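Local coordinates for protein 6-phospho-beta-d glycosidase (Streptococcus pyogenes, PDB 5FOO) that hydrolyses beta-glucosides, most probably those phosphorylated at the 6-position of the sugar, as a family 1 glycoside hydrolase, at residues 365-370 with 411-416; 8-13 with 69-74; 341-346 with 394-399. The protein carries 1 engineered substitution. One frame throughout, in Å; residues are numbered along the deposited sequence.

Contact 1 of 3, residues 365-370 with 411-416; sequences SENGVG and FGYHVW. With JAZ (6-phosphocyclophellitol), chain G.
Asn367 and Val415 form a parallel bridge, with their CA atoms 5.0 Å apart, between strands 365-367 and 411-416, whose short axes diverge by 50°. The backbone of Asn367 bonds in both directions: its O accepts the N-H of Trp416 from well above the carbonyl plane, at 2.9 Å, and its N makes a weak, bent bond to His414 O. Beyond the bridge, Gly368 CA makes a nearly straight CA-H...O contact with Trp416 O, and a water that accepts from Val369 N also lies within bonding reach of that oxygen.

The side chain of Asn367 meets Tyr413. Asn367 OD1 lies at the ring edge of Tyr413 and receives the phenol OH at 2.7 Å, in the amide plane and on a lone pair, although amide and ring are twisted 53° apart. The ND2 of this amide is held by Phe298 O, so both ends are fixed.

On the ligand side, Glu366 runs out nearly straight, with CG anti to the backbone N (chi1 176°); CG rests 3.6 Å from Trp416 CB and close to CE3 of the indole. Glu366 OE2 then sits above one face of the indole, toward the rim, and is covalently bonded to C5 of 6-phosphocyclophellitol at 1.5 Å. Ring atom C3 of the inhibitor lies over the same face of the Trp416 indole, 3.4 Å above its plane. Tyr432 meets Trp416 edge-to-face, and Glu165 and Tyr299 touch Glu366. A carboxylate at the C-terminal end of a barrel strand, trapped as an ester by a cyclophellitol, marks the nucleophile of a retaining family 1 glycosidase, with the tryptophan forming a wall of the sugar pocket.

Contact 2 of 3, residues 8-13 with 69-74; sequences FWWGGA and GHNSYR
Asn71 lies across the backbone of residues 8-10 with its amide facing the chain, gripping it from both ends of the group. Asn71 ND2 donates to Phe8 O at 3.0 Å, close to the plane of each group, while Asn71 OD1 accepts Trp10 N at 2.8 Å along a nearly straight N-H. With chi1 at 65°, Asn71 CG stands between its own backbone N and carbonyl carbon, and this folded position lets the amide reach back over residues 8-10. Asn71 N completes the grip by donating to Trp10 O. The indole of Trp10 presents its edge to ND2, CD1 being the near atom, with the two planes 41° apart; Trp10 NE1 is hydrogen-bonded to Asn460 OD1. Asn71 OD1 has a second donor in Ser72 OG, which approaches nearly along the C=O axis and also meets Trp9 CB at 3.6 Å.

These are the first two strands of the eight-stranded (beta/alpha)8 barrel, running parallel at 17°, and the chain enters the second directly after helix 54-67, which Gly69 ends in a Schellman motif. The imidazole of His70 lies flat against the backbone of the first strand, with Gly11 CA over its face, 4.0 Å from the ring centroid. A water joins His70 ND1 to Gly12 N and Ser72 O, linking the two segments.

Farther along, Arg74 N bonds to Gly12 O at 3.2 Å, and the side chains of Ala13 and Arg74 leave the same face of the sheet. The arginine is bent at chi2 and chi3, which brings the flat of its guanidinium over Ala13 CB, 3.6 Å from Arg74 NE, while NH2 reaches Ser365 O and NH1 makes a weak bond to Asn164.

Contact 3 of 3, residues 341-346 with 394-399; sequences IYPEAV and KEHLTY
Tyr399 and Pro343 bury the most surface here, with His396 close behind, and the three interleave. Pro343 sits directly over the imidazole of His396: its CB is 3.6 Å from the ring centroid and only 4° off the normal, a CH-pi contact over the centre of the ring. Pro343 CA comes down on the same face, 3.5 Å from His396 NE2. The imidazole is kept in place by its edges, since ND1 bonds to Phe392 O in the preceding turn of the helix and NE2 meets, in the ring plane, a water that accepts from Tyr342 N. The ring of Phe392 stacks on that of His396.

Tyr399 receives the next residue in much the same way. Glu344 CA lies over the middle of the phenol ring, 3.9 Å from its centroid, and the glutamate then follows the ring outward, the two side chains pointing the same way. With CG anti to the carbonyl carbon (chi1 -66°), Glu344 CG lies against the outer end of the ring, 3.4 Å from Tyr399 OH; the bend at chi2 then sets where the carboxylate goes. At the inner end of the tyrosine, Pro343 O lies 3.5 Å from Tyr399 CB, and Val346 CB packs on that CB as well; Val346 CG2 also reaches the edge of His396 at CD2.

Glu395 contributes less: OE1 brushes Pro343 CG, while its charge is paired with Arg332 and OE2 bonds to Gln391. The contact is thus the packing of two neighbouring outer helices of a (beta/alpha)8 barrel, the beginning of helix 344-356 laid against the middle of helix 387-405, with strand 362-367 lying between them in sequence.

How the contacts relate
Seen together, the three contacts sample one barrel from its sugar site to its helical jacket. Contact 2 pairs the first two strands and contact 1 the last two; their centres are 9 Å apart because strand 410-416 also borders strand 9-13, closing the sheet with Val415 N 2.9 Å from Gly11 O. Ser72 of contact 2 bonds to His414 of contact 1, and the side chain of Arg74 touches the ester-bearing Glu366. Contact 3 lies outside the barrel, its centre 11 Å from that of contact 1; His396 CD2 is 3.4 Å from ND2 of Asn367, the residue after the nucleophile Glu366. Leu397 packs on both Tyr413 and Trp10, touching contacts 1 and 2.

Contact 1 of 3, residues 365-370 with 411-416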
loop_
_atom_site.group_PDB
_atom_site.type_symbol
_atom_site.label_atom_id
_atom_site.label_comp_id
_atom_site.label_asym_id
_atom_site.label_seq_id
_atom_site.Cartn_x
_atom_site.Cartn_y
_atom_site.Cartn_z
ATOM N N SER A 365 -0.148 -1.733 8.146
ATOM C CA SER A 365 0.999 -1.308 7.348
ATOM C C SER A 365 0.915 0.110 6.823
ATOM O O SER A 365 1.938 0.637 6.288
ATOM C CB SER A 365 1.217 -2.311 6.182
ATOM O OG SER A 365 -0.051 -2.711 5.641
ATOM N N GLU A 366 -0.253 0.747 6.977
ATOM C CA GLU A 366 -0.398 2.128 6.520
ATOM C C GLU A 366 -1.602 2.724 7.254
ATOM O O GLU A 366 -2.714 2.352 7.012
ATOM C CB GLU A 366 -0.648 2.151 4.993
ATOM C CG GLU A 366 -0.927 3.514 4.368
ATOM C CD GLU A 366 -1.568 3.492 2.983
ATOM O OE1 GLU A 366 -2.217 2.523 2.588
ATOM O OE2 GLU A 366 -1.403 4.600 2.234
ATOM N N ASN A 367 -1.367 3.630 8.169
ATOM C CA ASN A 367 -2.468 4.237 8.890
ATOM C C ASN A 367 -2.008 5.625 9.136
ATOM O O ASN A 367 -0.948 5.783 9.665
ATOM C CB ASN A 367 -2.745 3.509 10.218
ATOM C CG ASN A 367 -3.796 4.172 11.036
ATOM O OD1 ASN A 367 -3.520 4.733 12.086
ATOM N ND2 ASN A 367 -5.010 4.125 10.554
ATOM N N GLY A 368 -2.796 6.624 8.719
ATOM C CA GLY A 368 -2.478 8.017 8.934
ATOM C C GLY A 368 -3.609 8.904 8.471
ATOM O O GLY A 368 -4.663 8.418 7.984
ATOM N N VAL A 369 -3.387 10.188 8.671
ATOM C CA VAL A 369 -4.369 11.237 8.361
ATOM C C VAL A 369 -3.645 12.424 7.706
ATOM O O VAL A 369 -2.577 12.879 8.156
ATOM C CB VAL A 369 -5.171 11.709 9.610
ATOM C CG1 VAL A 369 -4.294 12.360 10.669
ATOM C CG2 VAL A 369 -6.282 12.678 9.164
ATOM N N GLY A 370 -4.258 12.906 6.633
ATOM C CA GLY A 370 -3.696 13.911 5.764
ATOM C C GLY A 370 -4.512 15.201 5.863
ATOM O O GLY A 370 -5.751 15.137 5.799
ATOM N N PHE A 411 1.542 -7.847 14.629
ATOM C CA PHE A 411 2.918 -7.747 15.125
ATOM C C PHE A 411 3.481 -6.368 14.866
ATOM O O PHE A 411 4.663 -6.143 15.125
ATOM C CB PHE A 411 3.809 -8.844 14.497
ATOM C CG PHE A 411 3.913 -8.760 12.990
ATOM C CD1 PHE A 411 4.801 -7.863 12.381
ATOM C CD2 PHE A 411 3.092 -9.542 12.173
ATOM C CE1 PHE A 411 4.908 -7.767 10.988
ATOM C CE2 PHE A 411 3.229 -9.493 10.781
ATOM C CZ PHE A 411 4.132 -8.590 10.190
ATOM N N GLY A 412 2.674 -5.408 14.385
ATOM C CA GLY A 412 3.247 -4.062 14.130
ATOM C C GLY A 412 2.314 -2.963 13.642
ATOM O O GLY A 412 1.182 -3.251 13.273
ATOM N N TYR A 413 2.819 -1.720 13.632
ATOM C CA TYR A 413 2.050 -0.537 13.248
ATOM C C TYR A 413 2.980 0.452 12.568
ATOM O O TYR A 413 4.012 0.849 13.103
ATOM C CB TYR A 413 1.462 0.066 14.488
ATOM C CG TYR A 413 0.676 1.328 14.264
ATOM C CD1 TYR A 413 -0.607 1.307 13.719
ATOM C CD2 TYR A 413 1.203 2.540 14.592
ATOM C CE1 TYR A 413 -1.319 2.470 13.556
ATOM C CE2 TYR A 413 0.491 3.682 14.428
ATOM C CZ TYR A 413 -0.753 3.660 13.906
ATOM O OH TYR A 413 -1.385 4.882 13.751
ATOM N N HIS A 414 2.654 0.786 11.338
ATOM C CA HIS A 414 3.411 1.724 10.548
ATOM C C HIS A 414 2.461 2.947 10.220
ATOM O O HIS A 414 1.414 2.809 9.616
ATOM C CB HIS A 414 3.938 1.042 9.255
ATOM C CG HIS A 414 5.288 0.407 9.382
ATOM N ND1 HIS A 414 6.015 -0.008 8.293
ATOM C CD2 HIS A 414 6.067 0.156 10.469
ATOM C CE1 HIS A 414 7.175 -0.498 8.696
ATOM N NE2 HIS A 414 7.225 -0.407 10.019
ATOM N N VAL A 415 2.905 4.130 10.591
ATOM C CA VAL A 415 2.255 5.362 10.283
ATOM C C VAL A 415 2.547 5.727 8.797
ATOM O O VAL A 415 3.690 5.778 8.351
ATOM C CB VAL A 415 2.750 6.513 11.178
ATOM C CG1 VAL A 415 1.976 7.780 10.798
ATOM C CG2 VAL A 415 2.528 6.206 12.654
ATOM N N TRP A 416 1.487 6.027 8.051
ATOM C CA TRP A 416 1.635 6.763 6.809
ATOM C C TRP A 416 1.645 8.292 7.046
ATOM O O TRP A 416 0.606 8.797 7.510
ATOM C CB TRP A 416 0.568 6.406 5.792
ATOM C CG TRP A 416 0.960 7.005 4.477
ATOM C CD1 TRP A 416 0.687 8.287 4.004
ATOM C CD2 TRP A 416 1.726 6.382 3.524
ATOM N NE1 TRP A 416 1.300 8.477 2.794
ATOM C CE2 TRP A 416 1.914 7.311 2.452
ATOM C CE3 TRP A 416 2.257 5.098 3.416
ATOM C CZ2 TRP A 416 2.640 6.993 1.334
ATOM C CZ3 TRP A 416 2.973 4.772 2.295
ATOM C CH2 TRP A 416 3.152 5.692 1.256
HETATM C C2 JAZ G . -0.975 7.175 -0.270
HETATM C C3 JAZ G . -0.203 5.840 -0.203
HETATM C C4 JAZ G . -1.168 4.660 -0.191
HETATM C C5 JAZ G . -2.149 4.720 0.972
HETATM C C6 JAZ G . -2.843 6.063 1.014
HETATM C C7 JAZ G . -1.861 7.234 0.969
HETATM C C8 JAZ G . -2.553 8.581 1.162
HETATM O O9 JAZ G . -3.446 8.758 0.067
HETATM P P10 JAZ G . -3.746 10.230 -0.453
HETATM O O11 JAZ G . -4.655 10.015 -1.611
HETATM O O12 JAZ G . -2.507 11.003 -0.628
HETATM O O13 JAZ G . -4.432 10.906 0.653
HETATM O O14 JAZ G . -3.811 6.139 -0.041
HETATM O O15 JAZ G . -0.075 8.287 -0.211
HETATM O O16 JAZ G . 0.590 5.771 -1.362
HETATM O O17 JAZ G . -0.446 3.442 -0.163
HETATM O O HOH W 1 4.355 -0.570 6.191
HETATM O O HOH W 2 -0.342 10.709 9.449
#

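Contact 2 of 3, residues 8-13 with 69-74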
loop_
_atom_site.group_PDB
_atom_site.type_symbol
_atom_site.label_atom_id
_atom_site.label_comp_id
_atom_site.label_asym_id
_atom_site.label_seq_id
_atom_site.Cartn_x
_atom_site.Cartn_y
_atom_site.Cartn_z
ATOM N N PHE A 8 7.138 -5.686 18.876
ATOM C CA PHE A 8 6.215 -4.985 18.002
ATOM C C PHE A 8 6.960 -4.002 17.104
ATOM O O PHE A 8 7.886 -3.242 17.559
ATOM C CB PHE A 8 5.169 -4.269 18.851
ATOM C CG PHE A 8 3.854 -3.994 18.148
ATOM C CD1 PHE A 8 2.940 -5.025 17.897
ATOM C CD2 PHE A 8 3.521 -2.710 17.784
ATOM C CE1 PHE A 8 1.692 -4.765 17.326
ATOM C CE2 PHE A 8 2.292 -2.436 17.179
ATOM C CZ PHE A 8 1.384 -3.464 16.954
ATOM N N TRP A 9 6.563 -3.990 15.843
ATOM C CA TRP A 9 7.189 -3.070 14.886
ATOM C C TRP A 9 6.570 -1.668 15.039
ATOM O O TRP A 9 5.352 -1.536 15.037
ATOM C CB TRP A 9 6.958 -3.517 13.444
ATOM C CG TRP A 9 7.578 -4.749 13.005
ATOM C CD1 TRP A 9 8.203 -5.744 13.803
ATOM C CD2 TRP A 9 7.605 -5.235 11.655
ATOM N NE1 TRP A 9 8.686 -6.739 12.973
ATOM C CE2 TRP A 9 8.297 -6.491 11.671
ATOM C CE3 TRP A 9 7.090 -4.752 10.431
ATOM C CZ2 TRP A 9 8.539 -7.243 10.488
ATOM C CZ3 TRP A 9 7.304 -5.503 9.262
ATOM C CH2 TRP A 9 7.994 -6.777 9.313
ATOM N N TRP A 10 7.434 -0.650 15.136
ATOM C CA TRP A 10 7.008 0.692 15.179
ATOM C C TRP A 10 7.798 1.472 14.156
ATOM O O TRP A 10 9.040 1.462 14.121
ATOM C CB TRP A 10 7.245 1.306 16.524
ATOM C CG TRP A 10 6.545 0.709 17.677
ATOM C CD1 TRP A 10 7.139 0.015 18.721
ATOM C CD2 TRP A 10 5.174 0.926 18.078
ATOM N NE1 TRP A 10 6.185 -0.304 19.644
ATOM C CE2 TRP A 10 4.982 0.252 19.282
ATOM C CE3 TRP A 10 4.076 1.528 17.476
ATOM C CZ2 TRP A 10 3.740 0.198 19.912
ATOM C CZ3 TRP A 10 2.873 1.479 18.114
ATOM C CH2 TRP A 10 2.718 0.815 19.311
ATOM N N GLY A 11 7.076 2.189 13.316
ATOM C CA GLY A 11 7.743 3.005 12.304
ATOM C C GLY A 11 6.705 3.550 11.360
ATOM O O GLY A 11 5.529 3.677 11.713
ATOM N N GLY A 12 7.136 3.874 10.164
ATOM C CA GLY A 12 6.206 4.348 9.186
ATOM C C GLY A 12 6.585 3.853 7.834
ATOM O O GLY A 12 7.617 3.212 7.667
ATOM N N ALA A 13 5.667 4.125 6.918
ATOM C CA ALA A 13 5.668 3.669 5.582
ATOM C C ALA A 13 5.682 4.852 4.563
ATOM O O ALA A 13 5.029 5.893 4.759
ATOM C CB ALA A 13 4.431 2.849 5.367
ATOM N N GLY A 69 12.547 7.083 17.623
ATOM C CA GLY A 69 12.095 5.814 18.205
ATOM C C GLY A 69 11.650 4.730 17.218
ATOM O O GLY A 69 11.127 3.699 17.633
ATOM N N HIS A 70 11.786 4.972 15.924
ATOM C CA HIS A 70 11.318 3.988 14.923
ATOM C C HIS A 70 12.241 2.765 14.967
ATOM O O HIS A 70 13.449 2.931 14.983
ATOM C CB HIS A 70 11.295 4.613 13.524
ATOM C CG HIS A 70 10.289 5.724 13.383
ATOM N ND1 HIS A 70 9.776 6.114 12.164
ATOM C CD2 HIS A 70 9.653 6.491 14.314
ATOM C CE1 HIS A 70 8.901 7.092 12.340
ATOM N NE2 HIS A 70 8.822 7.353 13.635
ATOM N N ASN A 71 11.687 1.565 15.013
ATOM C CA ASN A 71 12.514 0.334 14.870
ATOM C C ASN A 71 12.402 -0.404 13.536
ATOM O O ASN A 71 13.072 -1.433 13.320
ATOM C CB ASN A 71 12.199 -0.622 16.017
ATOM C CG ASN A 71 10.777 -1.131 15.955
ATOM O OD1 ASN A 71 10.183 -1.263 14.861
ATOM N ND2 ASN A 71 10.236 -1.490 17.114
ATOM N N SER A 72 11.611 0.157 12.616
ATOM C CA SER A 72 11.317 -0.437 11.346
ATOM C C SER A 72 10.913 0.695 10.353
ATOM O O SER A 72 10.575 1.790 10.786
ATOM C CB SER A 72 10.230 -1.471 11.499
ATOM O OG SER A 72 9.123 -0.951 12.186
ATOM N N TYR A 73 11.096 0.451 9.051
ATOM C CA TYR A 73 10.838 1.437 7.979
ATOM C C TYR A 73 10.451 0.647 6.729
ATOM O O TYR A 73 11.238 -0.173 6.278
ATOM C CB TYR A 73 12.090 2.256 7.684
ATOM C CG TYR A 73 12.046 3.321 6.587
ATOM C CD1 TYR A 73 11.482 4.577 6.805
ATOM C CD2 TYR A 73 12.596 3.085 5.326
ATOM C CE1 TYR A 73 11.519 5.591 5.800
ATOM C CE2 TYR A 73 12.615 4.057 4.336
ATOM C CZ TYR A 73 12.069 5.319 4.566
ATOM O OH TYR A 73 12.113 6.278 3.542
ATOM N N ARG A 74 9.260 0.931 6.174
ATOM C CA ARG A 74 8.822 0.338 4.902
ATOM C C ARG A 74 8.896 1.344 3.774
ATOM O O ARG A 74 8.355 2.450 3.869
ATOM C CB ARG A 74 7.421 -0.238 5.017
ATOM C CG ARG A 74 7.010 -1.110 3.820
ATOM C CD ARG A 74 6.018 -0.445 2.870
ATOM N NE ARG A 74 4.715 -0.172 3.486
ATOM C CZ ARG A 74 3.621 0.222 2.794
ATOM N NH1 ARG A 74 3.643 0.392 1.453
ATOM N NH2 ARG A 74 2.476 0.391 3.415
HETATM O O HOH W 3 10.053 4.387 9.944
#

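Contact 3 of 3, residues 341-346 with 394-399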
loop_
_atom_site.group_PDB
_atom_site.type_symbol
_atom_site.label_atom_id
_atom_site.label_comp_id
_atom_site.label_asym_id
_atom_site.label_seq_id
_atom_site.Cartn_x
_atom_site.Cartn_y
_atom_site.Cartn_z
ATOM N N ILE A 341 -13.903 9.335 9.431
ATOM C CA ILE A 341 -13.019 8.804 10.439
ATOM C C ILE A 341 -13.850 7.813 11.303
ATOM O O ILE A 341 -14.888 8.191 11.934
ATOM C CB ILE A 341 -12.475 9.957 11.278
ATOM C CG1 ILE A 341 -11.622 10.867 10.343
ATOM C CG2 ILE A 341 -11.734 9.446 12.569
ATOM C CD1 ILE A 341 -10.991 12.047 11.050
ATOM N N TYR A 342 -13.411 6.542 11.299
ATOM C CA TYR A 342 -14.071 5.461 12.040
ATOM C C TYR A 342 -13.001 4.398 12.508
ATOM O O TYR A 342 -12.846 3.350 11.886
ATOM C CB TYR A 342 -15.149 4.820 11.122
ATOM C CG TYR A 342 -16.082 3.958 11.881
ATOM C CD1 TYR A 342 -16.986 4.511 12.817
ATOM C CD2 TYR A 342 -16.024 2.582 11.742
ATOM C CE1 TYR A 342 -17.834 3.688 13.555
ATOM C CE2 TYR A 342 -16.891 1.776 12.430
ATOM C CZ TYR A 342 -17.748 2.323 13.356
ATOM O OH TYR A 342 -18.491 1.430 14.068
ATOM N N PRO A 343 -12.237 4.708 13.566
ATOM C CA PRO A 343 -11.142 3.809 14.048
ATOM C C PRO A 343 -11.556 2.402 14.518
ATOM O O PRO A 343 -10.731 1.500 14.574
ATOM C CB PRO A 343 -10.532 4.617 15.217
ATOM C CG PRO A 343 -11.631 5.499 15.693
ATOM C CD PRO A 343 -12.346 5.913 14.420
ATOM N N GLU A 344 -12.819 2.214 14.798
ATOM C CA GLU A 344 -13.363 0.943 15.196
ATOM C C GLU A 344 -13.174 -0.054 14.134
ATOM O O GLU A 344 -13.109 -1.245 14.409
ATOM C CB GLU A 344 -14.841 1.051 15.483
ATOM C CG GLU A 344 -15.181 1.909 16.681
ATOM C CD GLU A 344 -15.471 3.410 16.395
ATOM O OE1 GLU A 344 -14.887 4.031 15.440
ATOM O OE2 GLU A 344 -16.287 3.954 17.179
ATOM N N ALA A 345 -13.106 0.407 12.898
ATOM C CA ALA A 345 -12.856 -0.527 11.804
ATOM C C ALA A 345 -11.556 -1.326 11.978
ATOM O O ALA A 345 -11.435 -2.431 11.467
ATOM C CB ALA A 345 -12.842 0.190 10.444
ATOM N N VAL A 346 -10.570 -0.749 12.655
ATOM C CA VAL A 346 -9.309 -1.490 12.919
ATOM C C VAL A 346 -9.529 -2.747 13.725
ATOM O O VAL A 346 -8.919 -3.749 13.443
ATOM C CB VAL A 346 -8.318 -0.637 13.635
ATOM C CG1 VAL A 346 -7.049 -1.458 13.993
ATOM C CG2 VAL A 346 -7.947 0.548 12.760
ATOM N N LYS A 394 -3.704 7.858 17.905
ATOM C CA LYS A 394 -4.023 7.326 19.243
ATOM C C LYS A 394 -5.284 6.501 19.218
ATOM O O LYS A 394 -5.277 5.347 19.661
ATOM C CB LYS A 394 -4.132 8.477 20.259
ATOM C CG LYS A 394 -4.459 8.080 21.673
ATOM C CD LYS A 394 -3.822 9.038 22.676
ATOM C CE LYS A 394 -4.249 8.627 24.090
ATOM N NZ LYS A 394 -3.395 9.162 25.183
ATOM N N GLU A 395 -6.368 7.040 18.655
ATOM C CA GLU A 395 -7.604 6.225 18.529
ATOM C C GLU A 395 -7.447 4.940 17.736
ATOM O O GLU A 395 -8.056 3.920 18.091
ATOM C CB GLU A 395 -8.784 7.026 17.918
ATOM C CG GLU A 395 -9.274 8.157 18.816
ATOM C CD GLU A 395 -10.282 9.093 18.131
ATOM O OE1 GLU A 395 -11.020 8.646 17.217
ATOM O OE2 GLU A 395 -10.312 10.291 18.502
ATOM N N HIS A 396 -6.719 4.982 16.621
ATOM C CA HIS A 396 -6.653 3.801 15.742
ATOM C C HIS A 396 -5.831 2.704 16.462
ATOM O O HIS A 396 -6.202 1.508 16.467
ATOM C CB HIS A 396 -6.092 4.176 14.349
ATOM C CG HIS A 396 -7.112 4.829 13.465
ATOM N ND1 HIS A 396 -7.487 6.155 13.619
ATOM C CD2 HIS A 396 -7.865 4.340 12.451
ATOM C CE1 HIS A 396 -8.443 6.443 12.763
ATOM N NE2 HIS A 396 -8.691 5.370 12.036
ATOM N N LEU A 397 -4.751 3.169 17.079
ATOM C CA LEU A 397 -3.885 2.342 17.923
ATOM C C LEU A 397 -4.611 1.760 19.100
ATOM O O LEU A 397 -4.279 0.642 19.499
ATOM C CB LEU A 397 -2.672 3.107 18.445
ATOM C CG LEU A 397 -1.435 3.000 17.596
ATOM C CD1 LEU A 397 -0.431 3.989 18.099
ATOM C CD2 LEU A 397 -0.828 1.618 17.662
ATOM N N THR A 398 -5.590 2.489 19.662
ATOM C CA THR A 398 -6.366 1.975 20.782
ATOM C C THR A 398 -7.190 0.797 20.295
ATOM O O THR A 398 -7.359 -0.223 21.014
ATOM C CB THR A 398 -7.263 3.040 21.408
ATOM O OG1 THR A 398 -6.445 4.096 21.921
ATOM C CG2 THR A 398 -8.030 2.468 22.525
ATOM N N TYR A 399 -7.731 0.901 19.084
ATOM C CA TYR A 399 -8.507 -0.212 18.610
ATOM C C TYR A 399 -7.643 -1.371 18.120
ATOM O O TYR A 399 -8.091 -2.494 18.190
ATOM C CB TYR A 399 -9.510 0.207 17.566
ATOM C CG TYR A 399 -10.717 0.879 18.160
ATOM C CD1 TYR A 399 -11.768 0.124 18.657
ATOM C CD2 TYR A 399 -10.789 2.253 18.237
ATOM C CE1 TYR A 399 -12.874 0.729 19.220
ATOM C CE2 TYR A 399 -11.892 2.882 18.787
ATOM C CZ TYR A 399 -12.937 2.106 19.263
ATOM O OH TYR A 399 -14.020 2.719 19.787
HETATM O O HOH W 4 -10.701 6.187 10.210
#